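Local atomic coordinates of C-1-tetrahydrofolate synthase, cytoplasmic, putative (Trypanosoma brucei, PDB entry 4CJX), a protein that probably interconverts one-carbon forms of tetrahydrofolate as a homodimeric, NADP-dependent methylenetetrahydrofolate dehydrogenase and methenyltetrahydrofolate cyclohydrolase. Residues T167-M172 with V301-K306. Sequence-based numbering, arbitrary orientation.
Sequences TASAVM and VSMLLK
Met303 reaches across from helix 296-316 and lays its CG against the Ser169-Ala170 step of helix 166-178. The methylene meets the backbone as well as side chains: CG of Met303 lies 3.6 Å from the backbone N of Ala170 and 4.1 Å from its CB. Ser169 flanks the same thioether chain, its CB 3.8 Å from Met303 CG and its OG 3.6 Å from Met303 SD. No hydrogen bond links the two segments; toward Met303 the serine makes van der Waals contact alone. Its hydroxyl stands anti to the backbone N (chi1 -168°), which carries OG out alongside the sulfur. In Met303, CG is anti to the carbonyl carbon (chi1 -64°), and further bends at chi2 and chi3 fold the chain back instead of extending it. With small Ser169 and Ala170 facing Met303, the backbones come close, the CA atoms of Ala170 and Met303 being 6.2 Å apart. Ala170 also rests on Val299 and Thr300, one turn before Met303, and on Val296, a turn earlier still, while Met303 touches Ile37 of helix 30-51. Val301 contacts the bound inhibitor. This buried helix-helix packing ties helix 166-178 to the long C-terminal helix beside the inhibitor pocket, probably the folate site, of the two-domain FolD fold.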
loop_
_atom_site.group_PDB
_atom_site.type_symbol
_atom_site.label_atom_id
_atom_site.label_comp_id
_atom_site.label_asym_id
_atom_site.label_seq_id
_atom_site.Cartn_x
_atom_site.Cartn_y
_atom_site.Cartn_z
ATOM N N THR B 167 4.079 4.754 14.137
ATOM C CA THR B 167 3.443 6.053 13.967
ATOM C C THR B 167 2.006 5.886 13.503
ATOM O O THR B 167 1.088 6.470 14.096
ATOM C CB THR B 167 4.209 6.974 12.997
ATOM O OG1 THR B 167 5.579 7.095 13.419
ATOM C CG2 THR B 167 3.550 8.345 12.981
ATOM N N ALA B 168 1.818 5.049 12.478
ATOM C CA ALA B 168 0.479 4.740 11.959
ATOM C C ALA B 168 -0.370 4.178 13.062
ATOM O O ALA B 168 -1.519 4.561 13.244
ATOM C CB ALA B 168 0.553 3.747 10.819
ATOM N N SER B 169 0.220 3.267 13.814
ATOM C CA SER B 169 -0.479 2.680 14.930
ATOM C C SER B 169 -0.944 3.711 15.998
ATOM O O SER B 169 -2.042 3.602 16.547
ATOM C CB SER B 169 0.440 1.676 15.551
ATOM O OG SER B 169 -0.270 0.904 16.446
ATOM N N ALA B 170 -0.070 4.669 16.305
ATOM C CA ALA B 170 -0.345 5.723 17.255
ATOM C C ALA B 170 -1.524 6.587 16.781
ATOM O O ALA B 170 -2.349 6.953 17.591
ATOM C CB ALA B 170 0.885 6.589 17.450
ATOM N N VAL B 171 -1.597 6.880 15.482
ATOM C CA VAL B 171 -2.705 7.646 14.925
ATOM C C VAL B 171 -4.006 6.918 15.162
ATOM O O VAL B 171 -5.003 7.521 15.608
ATOM C CB VAL B 171 -2.544 7.901 13.413
ATOM C CG1 VAL B 171 -3.834 8.410 12.818
ATOM C CG2 VAL B 171 -1.422 8.898 13.155
ATOM N N MET B 172 -4.006 5.618 14.859
ATOM C CA MET B 172 -5.220 4.833 15.001
ATOM C C MET B 172 -5.612 4.759 16.474
ATOM O O MET B 172 -6.793 4.843 16.819
ATOM C CB MET B 172 -5.062 3.415 14.388
ATOM C CG MET B 172 -4.836 3.375 12.881
ATOM S SD MET B 172 -5.930 4.432 11.917
ATOM C CE MET B 172 -7.470 3.516 11.915
ATOM N N VAL B 301 6.059 6.096 20.582
ATOM C CA VAL B 301 6.976 5.329 21.429
ATOM C C VAL B 301 6.260 4.158 22.100
ATOM O O VAL B 301 6.807 3.046 22.163
ATOM C CB VAL B 301 7.637 6.206 22.520
ATOM C CG1 VAL B 301 8.485 5.365 23.467
ATOM C CG2 VAL B 301 8.472 7.316 21.901
ATOM N N SER B 302 5.047 4.406 22.602
ATOM C CA SER B 302 4.258 3.375 23.274
ATOM C C SER B 302 3.880 2.226 22.339
ATOM O O SER B 302 3.823 1.071 22.757
ATOM C CB SER B 302 2.977 3.978 23.875
ATOM O OG SER B 302 3.320 4.938 24.860
ATOM N N MET B 303 3.603 2.547 21.088
ATOM C CA MET B 303 3.270 1.507 20.109
ATOM C C MET B 303 4.464 0.612 19.752
ATOM O O MET B 303 4.274 -0.557 19.418
ATOM C CB MET B 303 2.675 2.121 18.838
ATOM C CG MET B 303 1.337 2.836 19.031
ATOM S SD MET B 303 0.090 1.845 19.877
ATOM C CE MET B 303 0.272 2.392 21.557
ATOM N N LEU B 304 5.672 1.161 19.798
ATOM C CA LEU B 304 6.878 0.376 19.560
ATOM C C LEU B 304 7.014 -0.658 20.670
ATOM O O LEU B 304 7.366 -1.793 20.411
ATOM C CB LEU B 304 8.129 1.260 19.508
ATOM C CG LEU B 304 9.484 0.563 19.681
ATOM C CD1 LEU B 304 9.748 -0.406 18.536
ATOM C CD2 LEU B 304 10.617 1.571 19.786
ATOM N N LEU B 305 6.731 -0.239 21.904
ATOM C CA LEU B 305 6.787 -1.125 23.066
ATOM C C LEU B 305 5.694 -2.208 22.975
ATOM O O LEU B 305 5.912 -3.364 23.338
ATOM C CB LEU B 305 6.648 -0.320 24.360
ATOM C CG LEU B 305 7.696 0.774 24.607
ATOM C CD1 LEU B 305 7.565 1.294 26.027
ATOM C CD2 LEU B 305 9.114 0.291 24.372
ATOM N N LYS B 306 4.517 -1.815 22.479
ATOM C CA LYS B 306 3.426 -2.759 22.255
ATOM C C LYS B 306 3.817 -3.834 21.206
ATOM O O LYS B 306 3.730 -5.032 21.486
ATOM C CB LYS B 306 2.138 -2.005 21.887
ATOM C CG LYS B 306 0.893 -2.876 21.938
ATOM C CD LYS B 306 -0.373 -2.052 21.818
ATOM C CE LYS B 306 -1.630 -2.910 21.953
ATOM N NZ LYS B 306 -2.786 -2.276 21.229
#